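Long-range contacts in metallo-beta-lactamase (Serratia marcescens, PDB 6K4T), which probably hydrolyses the beta-lactam ring of antibiotics at a zinc-containing active site: residues L69-H74 with V170-S175; K109-F114 with G149-G154. All coordinates share one frame; numbering follows the deposited sequence. Where two conformers were deposited one is given.

The two contacts meet at one zinc ion, which contact 1 supplies with two histidines, His72 and His74, and contact 2 with a third, His150. The ligand 2-sulfanylbenzoic acid touches both and gives the metal its fourth bond through its sulfur, SD. The contact centres lie about 14 Å apart, yet their edges join directly: His74 NE2 is 2.7 Å from Asp111 OD2, a probable hydrogen bond that ties a metal ligand of 69-74 to the loop 109-114. Asp174 OD2 of contact 1 also packs on Gly154 CA of contact 2 at 3.1 Å. The example shows zinc ligands each meeting a second-shell partner: Asp174 for His72, Asp111 for His74 and the Thr177 carbonyl for His150.

Contact 1 of 2, residues L69-H74 with V170-S175; sequences LSTHSH and VVFADS. With ZN (zinc ion), chain B; JKE (2-sulfanylbenzoic acid), chain D.
His72 is held at both nitrogens of its ring: NE2 binds the zinc ion at 2.0 Å, while ND1 donates to OD1 of Asp174 at 2.7 Å. This hydrogen bond is nearly straight, 162° at the hydrogen, lies close to the ring plane and uses the syn lone pair of the carboxylate, whose plane is turned 39° from that of the ring. Gripped this way, the imidazole has little freedom to rotate, and the carboxylate would be expected to make NE2 a stronger donor to the metal. With CG set between the backbone N and the carbonyl carbon (chi1 74°), the ring turns its ND1 edge to 170-175. Asp174 OD1 also takes a weak bond from Ser175 N. In one of two deposited conformers, Ser175 OG gives a hydrogen bond to OD2 of 2-sulfanylbenzoic acid at 2.7 Å, a bond that the second conformer leaves less certain. His74 ND1 binds the same zinc ion at 2.1 Å, and His150 and the sulfur of the ligand make up the rest of its coordination.

Behind this polar shell, Thr71 CB rests 3.3 Å from Asp174 OD1, and its CG2 meets the Phe172 ring obliquely, 3.5 Å from CD1. Its hydroxyl turns elsewhere, to Asp41. His72 and His74 open the HxHxDH zinc motif of the metallo-beta-lactamase superfamily, continued by Asp76 and His77. The loop 69-74 leaves strand 65-69 of one sheet and enters helix 75-78, with His74 at the N-cap position; 170-175 holds the last four residues of strand 166-173 and the two that follow, in the other sheet, beside strand 155-163.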
loop_
_atom_site.group_PDB
_atom_site.type_symbol
_atom_site.label_atom_id
_atom_site.label_comp_id
_atom_site.label_asym_id
_atom_site.label_seq_id
_atom_site.Cartn_x
_atom_site.Cartn_y
_atom_site.Cartn_z
ATOM N N LEU A 69 2.377 -2.856 8.010
ATOM C CA LEU A 69 3.188 -2.051 7.119
ATOM C C LEU A 69 2.304 -1.000 6.459
ATOM O O LEU A 69 1.250 -1.330 5.934
ATOM C CB LEU A 69 3.830 -2.936 6.049
ATOM C CG LEU A 69 4.523 -4.200 6.555
ATOM C CD1 LEU A 69 5.243 -4.902 5.424
ATOM C CD2 LEU A 69 5.488 -3.910 7.708
ATOM N N SER A 70 2.769 0.247 6.430
ATOM C CA SER A 70 2.019 1.348 5.850
ATOM C C SER A 70 2.652 1.759 4.520
ATOM O O SER A 70 3.867 2.014 4.455
ATOM C CB SER A 70 1.995 2.512 6.806
ATOM O OG SER A 70 1.434 3.671 6.190
ATOM N N THR A 71 1.832 1.843 3.479
ATOM C CA THR A 71 2.258 2.479 2.222
ATOM C C THR A 71 2.392 3.996 2.414
ATOM O O THR A 71 3.493 4.519 2.351
ATOM C CB THR A 71 1.299 2.170 1.064
ATOM O OG1 THR A 71 -0.033 2.518 1.461
ATOM C CG2 THR A 71 1.390 0.727 0.610
ATOM N N HIS A 72 1.268 4.685 2.647
ATOM C CA HIS A 72 1.347 6.072 2.985
ATOM C C HIS A 72 0.203 6.502 3.890
ATOM O O HIS A 72 -0.816 5.825 4.015
ATOM C CB HIS A 72 1.423 6.943 1.730
ATOM C CG HIS A 72 0.153 7.087 0.950
ATOM N ND1 HIS A 72 -0.187 6.252 -0.092
ATOM C CD2 HIS A 72 -0.849 8.004 1.043
ATOM C CE1 HIS A 72 -1.358 6.630 -0.596
ATOM N NE2 HIS A 72 -1.784 7.718 0.080
ATOM N N SER A 73 0.407 7.684 4.477
ATOM C CA SER A 73 -0.354 8.174 5.611
ATOM C C SER A 73 -1.489 9.108 5.179
ATOM O O SER A 73 -1.513 10.263 5.577
ATOM C CB SER A 73 0.595 8.845 6.563
ATOM O OG SER A 73 1.447 9.745 5.874
ATOM N N HIS A 74 -2.417 8.582 4.362
ATOM C CA HIS A 74 -3.731 9.241 4.155
ATOM C C HIS A 74 -4.848 8.359 4.718
ATOM O O HIS A 74 -4.687 7.137 4.873
ATOM C CB HIS A 74 -3.976 9.542 2.668
ATOM C CG HIS A 74 -3.036 10.556 2.128
ATOM N ND1 HIS A 74 -2.677 10.630 0.802
ATOM C CD2 HIS A 74 -2.359 11.531 2.765
ATOM C CE1 HIS A 74 -1.841 11.639 0.650
ATOM N NE2 HIS A 74 -1.610 12.194 1.829
ATOM N N VAL A 170 5.984 -10.521 -5.463
ATOM C CA VAL A 170 4.799 -9.747 -5.182
ATOM C C VAL A 170 5.213 -8.350 -4.723
ATOM O O VAL A 170 6.156 -8.164 -3.938
ATOM C CB VAL A 170 3.974 -10.397 -4.065
ATOM C CG1 VAL A 170 2.657 -9.657 -3.884
ATOM C CG2 VAL A 170 3.755 -11.891 -4.288
ATOM N N VAL A 171 4.467 -7.365 -5.214
ATOM C CA VAL A 171 4.719 -5.946 -4.956
ATOM C C VAL A 171 3.412 -5.331 -4.467
ATOM O O VAL A 171 2.394 -5.404 -5.193
ATOM C CB VAL A 171 5.213 -5.202 -6.212
ATOM C CG1 VAL A 171 5.407 -3.725 -5.941
ATOM C CG2 VAL A 171 6.479 -5.819 -6.779
ATOM N N PHE A 172 3.423 -4.743 -3.264
ATOM C CA PHE A 172 2.313 -3.920 -2.799
ATOM C C PHE A 172 2.702 -2.479 -3.112
ATOM O O PHE A 172 3.537 -1.872 -2.437
ATOM C CB PHE A 172 2.009 -4.136 -1.312
ATOM C CG PHE A 172 0.661 -3.613 -0.850
ATOM C CD1 PHE A 172 0.386 -2.256 -0.824
ATOM C CD2 PHE A 172 -0.349 -4.471 -0.458
ATOM C CE1 PHE A 172 -0.843 -1.777 -0.399
ATOM C CE2 PHE A 172 -1.581 -3.998 -0.041
ATOM C CZ PHE A 172 -1.827 -2.646 -0.020
ATOM N N ALA A 173 2.112 -1.955 -4.180
ATOM C CA ALA A 173 2.562 -0.725 -4.791
ATOM C C ALA A 173 1.894 0.471 -4.118
ATOM O O ALA A 173 0.665 0.603 -4.184
ATOM C CB ALA A 173 2.284 -0.729 -6.277
ATOM N N ASP A 174 2.715 1.357 -3.535
ATOM C CA ASP A 174 2.223 2.629 -3.046
ATOM C C ASP A 174 1.721 3.478 -4.223
ATOM O O ASP A 174 2.056 3.250 -5.396
ATOM C CB ASP A 174 3.298 3.367 -2.265
ATOM C CG ASP A 174 2.778 4.561 -1.488
ATOM O OD1 ASP A 174 1.565 4.586 -1.200
ATOM O OD2 ASP A 174 3.627 5.383 -1.084
ATOM N N SER A 175 0.861 4.435 -3.884
ATOM C CA SER A 175 0.380 5.424 -4.834
ATOM C C SER A 175 1.532 6.318 -5.316
ATOM O O SER A 175 2.339 6.783 -4.524
ATOM C CB SER A 175 -0.715 6.223 -4.203
ATOM O OG SER A 175 -1.758 5.361 -3.777
HETATM ZN ZN ZN B . -2.951 9.198 -0.717
HETATM S SD JKE D . -5.093 8.954 -1.329
HETATM C CG JKE D . -3.891 7.873 -4.197
HETATM C CZ JKE D . -4.765 9.062 -4.121
HETATM C CD1 JKE D . -6.130 10.785 -2.982
HETATM O OD1 JKE D . -3.337 7.649 -5.273
HETATM C CD2 JKE D . -5.886 10.811 -5.374
HETATM O OD2 JKE D . -3.696 7.082 -3.178
HETATM C CE1 JKE D . -5.327 9.643 -2.901
HETATM C CE2 JKE D . -5.091 9.680 -5.334
HETATM C CG1 JKE D . -6.405 11.373 -4.216
#

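Contact 2 of 2, residues K109-F114 with G149-G154; sequences KSDPQF and GHTEGG. With ZN (zinc ion), chain B; JKE (2-sulfanylbenzoic acid), chain D.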
loop_
_atom_site.group_PDB
_atom_site.type_symbol
_atom_site.label_atom_id
_atom_site.label_comp_id
_atom_site.label_asym_id
_atom_site.label_seq_id
_atom_site.Cartn_x
_atom_site.Cartn_y
_atom_site.Cartn_z
ATOM N N LYS A 109 2.357 20.043 6.082
ATOM C CA LYS A 109 2.184 21.055 5.030
ATOM C C LYS A 109 3.014 20.720 3.789
ATOM O O LYS A 109 2.764 21.259 2.686
ATOM C CB LYS A 109 2.550 22.451 5.541
ATOM C CG LYS A 109 3.950 22.619 6.126
ATOM C CD LYS A 109 4.176 24.019 6.671
ATOM C CE LYS A 109 5.414 24.119 7.534
ATOM N NZ LYS A 109 5.477 25.426 8.235
ATOM N N SER A 110 3.989 19.825 3.925
ATOM C CA SER A 110 4.769 19.357 2.786
ATOM C C SER A 110 3.910 18.529 1.820
ATOM O O SER A 110 4.299 18.326 0.670
ATOM C CB SER A 110 5.965 18.565 3.246
ATOM O OG SER A 110 5.546 17.380 3.908
ATOM N N ASP A 111 2.806 17.960 2.313
ATOM C CA ASP A 111 1.943 17.103 1.491
ATOM C C ASP A 111 1.234 17.967 0.451
ATOM O O ASP A 111 0.591 18.944 0.803
ATOM C CB ASP A 111 0.974 16.336 2.390
ATOM C CG ASP A 111 0.188 15.243 1.689
ATOM O OD1 ASP A 111 -0.386 15.506 0.615
ATOM O OD2 ASP A 111 0.126 14.158 2.266
ATOM N N PRO A 112 1.332 17.651 -0.860
ATOM C CA PRO A 112 0.619 18.440 -1.870
ATOM C C PRO A 112 -0.874 18.653 -1.576
ATOM O O PRO A 112 -1.423 19.659 -1.991
ATOM C CB PRO A 112 0.812 17.616 -3.159
ATOM C CG PRO A 112 2.151 16.909 -2.935
ATOM C CD PRO A 112 2.166 16.588 -1.452
ATOM N N GLN A 113 -1.523 17.687 -0.910
ATOM C CA GLN A 113 -2.955 17.774 -0.602
ATOM C C GLN A 113 -3.218 18.556 0.680
ATOM O O GLN A 113 -4.384 18.744 1.031
ATOM C CB GLN A 113 -3.570 16.378 -0.527
ATOM C CG GLN A 113 -3.622 15.695 -1.887
ATOM C CD GLN A 113 -4.231 14.322 -1.775
ATOM O OE1 GLN A 113 -3.535 13.308 -1.638
ATOM N NE2 GLN A 113 -5.546 14.276 -1.721
ATOM N N PHE A 114 -2.172 19.024 1.375
ATOM C CA PHE A 114 -2.375 19.763 2.608
ATOM C C PHE A 114 -3.324 20.936 2.357
ATOM O O PHE A 114 -3.142 21.740 1.459
ATOM C CB PHE A 114 -1.061 20.241 3.228
ATOM C CG PHE A 114 -1.221 20.957 4.544
ATOM C CD1 PHE A 114 -1.237 20.244 5.732
ATOM C CD2 PHE A 114 -1.286 22.337 4.588
ATOM C CE1 PHE A 114 -1.382 20.908 6.945
ATOM C CE2 PHE A 114 -1.438 22.996 5.799
ATOM C CZ PHE A 114 -1.466 22.281 6.977
ATOM N N GLY A 149 6.753 11.035 -2.959
ATOM C CA GLY A 149 6.214 11.928 -3.961
ATOM C C GLY A 149 4.776 12.281 -3.676
ATOM O O GLY A 149 4.417 13.443 -3.521
ATOM N N HIS A 150 3.941 11.249 -3.599
ATOM C CA HIS A 150 2.562 11.379 -3.121
ATOM C C HIS A 150 2.569 11.786 -1.642
ATOM O O HIS A 150 1.760 12.610 -1.227
ATOM C CB HIS A 150 1.784 10.100 -3.441
ATOM C CG HIS A 150 0.343 10.132 -3.066
ATOM N ND1 HIS A 150 -0.626 10.704 -3.873
ATOM C CD2 HIS A 150 -0.311 9.643 -1.987
ATOM C CE1 HIS A 150 -1.820 10.538 -3.305
ATOM N NE2 HIS A 150 -1.651 9.884 -2.148
ATOM N N THR A 151 3.509 11.199 -0.891
ATOM C CA THR A 151 3.863 11.627 0.482
ATOM C C THR A 151 5.373 11.475 0.614
ATOM O O THR A 151 5.977 10.699 -0.144
ATOM C CB THR A 151 3.164 10.799 1.570
ATOM O OG1 THR A 151 3.666 9.459 1.519
ATOM C CG2 THR A 151 1.649 10.828 1.477
ATOM N N GLU A 152 5.980 12.144 1.607
ATOM C CA GLU A 152 7.420 12.078 1.709
ATOM C C GLU A 152 7.845 10.675 2.168
ATOM O O GLU A 152 8.916 10.176 1.790
ATOM C CB GLU A 152 7.968 13.125 2.672
ATOM C CG GLU A 152 7.990 14.536 2.127
ATOM C CD GLU A 152 8.691 15.541 3.024
ATOM O OE1 GLU A 152 9.132 15.136 4.098
ATOM O OE2 GLU A 152 8.815 16.719 2.628
ATOM N N GLY A 153 7.024 10.008 2.997
ATOM C CA GLY A 153 7.414 8.726 3.599
ATOM C C GLY A 153 6.808 7.500 2.930
ATOM O O GLY A 153 6.805 6.416 3.510
ATOM N N GLY A 154 6.347 7.634 1.680
ATOM C CA GLY A 154 5.724 6.502 0.975
ATOM C C GLY A 154 6.671 5.333 0.829
ATOM O O GLY A 154 7.836 5.515 0.451
HETATM ZN ZN ZN B . -2.951 9.198 -0.717
HETATM S SD JKE D . -5.093 8.954 -1.329
HETATM C CG JKE D . -3.891 7.873 -4.197
HETATM C CZ JKE D . -4.765 9.062 -4.121
HETATM C CD1 JKE D . -6.130 10.785 -2.982
HETATM O OD1 JKE D . -3.337 7.649 -5.273
HETATM C CD2 JKE D . -5.886 10.811 -5.374
HETATM O OD2 JKE D . -3.696 7.082 -3.178
HETATM C CE1 JKE D . -5.327 9.643 -2.901
HETATM C CE2 JKE D . -5.091 9.680 -5.334
HETATM C CG1 JKE D . -6.405 11.373 -4.216
HETATM O O HOH W 1 4.454 14.280 3.125
HETATM O O HOH W 2 -0.687 13.862 -1.573
#
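Gln113 brings its amide end obliquely against the His150 ring, OE1 3.7 Å from CE1, with the two planes 56° apart. CG anti to the carbonyl carbon and an extended chain beyond it carry the amide to the ligand as well, where NE2 lies 3.8 Å from CD1 of 2-sulfanylbenzoic acid. His150 itself binds the zinc ion through NE2 at 2.0 Å, and its ND1 is hydrogen-bonded to the backbone oxygen of Thr177. A water over the centre of the imidazole donates to Asp111 OD1 and to His150 O, each 2.8 Å from its oxygen, though with further acceptors close by it may not make every such bond at once.

Asp111 shapes its loop by an Asx turn, OD1 accepting from Gln113 N at 2.9 Å, within a type I beta turn that ends at Phe114. On the other side lies the Gly-His-Thr segment that carries the third zinc histidine in this superfamily; Gly149 has a phi of 138°, where a side chain would run into the carbonyl oxygen of the preceding residue.

Asp111 and Thr151 run side by side, OD2 3.7 Å from CG2; that OD2 is hydrogen-bonded to His74 NE2, and the Thr151 hydroxyl to Asn98. Farther out, Ser110 CB approaches Glu152 OE2 at 3.5 Å, and a second water, weakly held by Ser110 OG, accepts from Glu152 N.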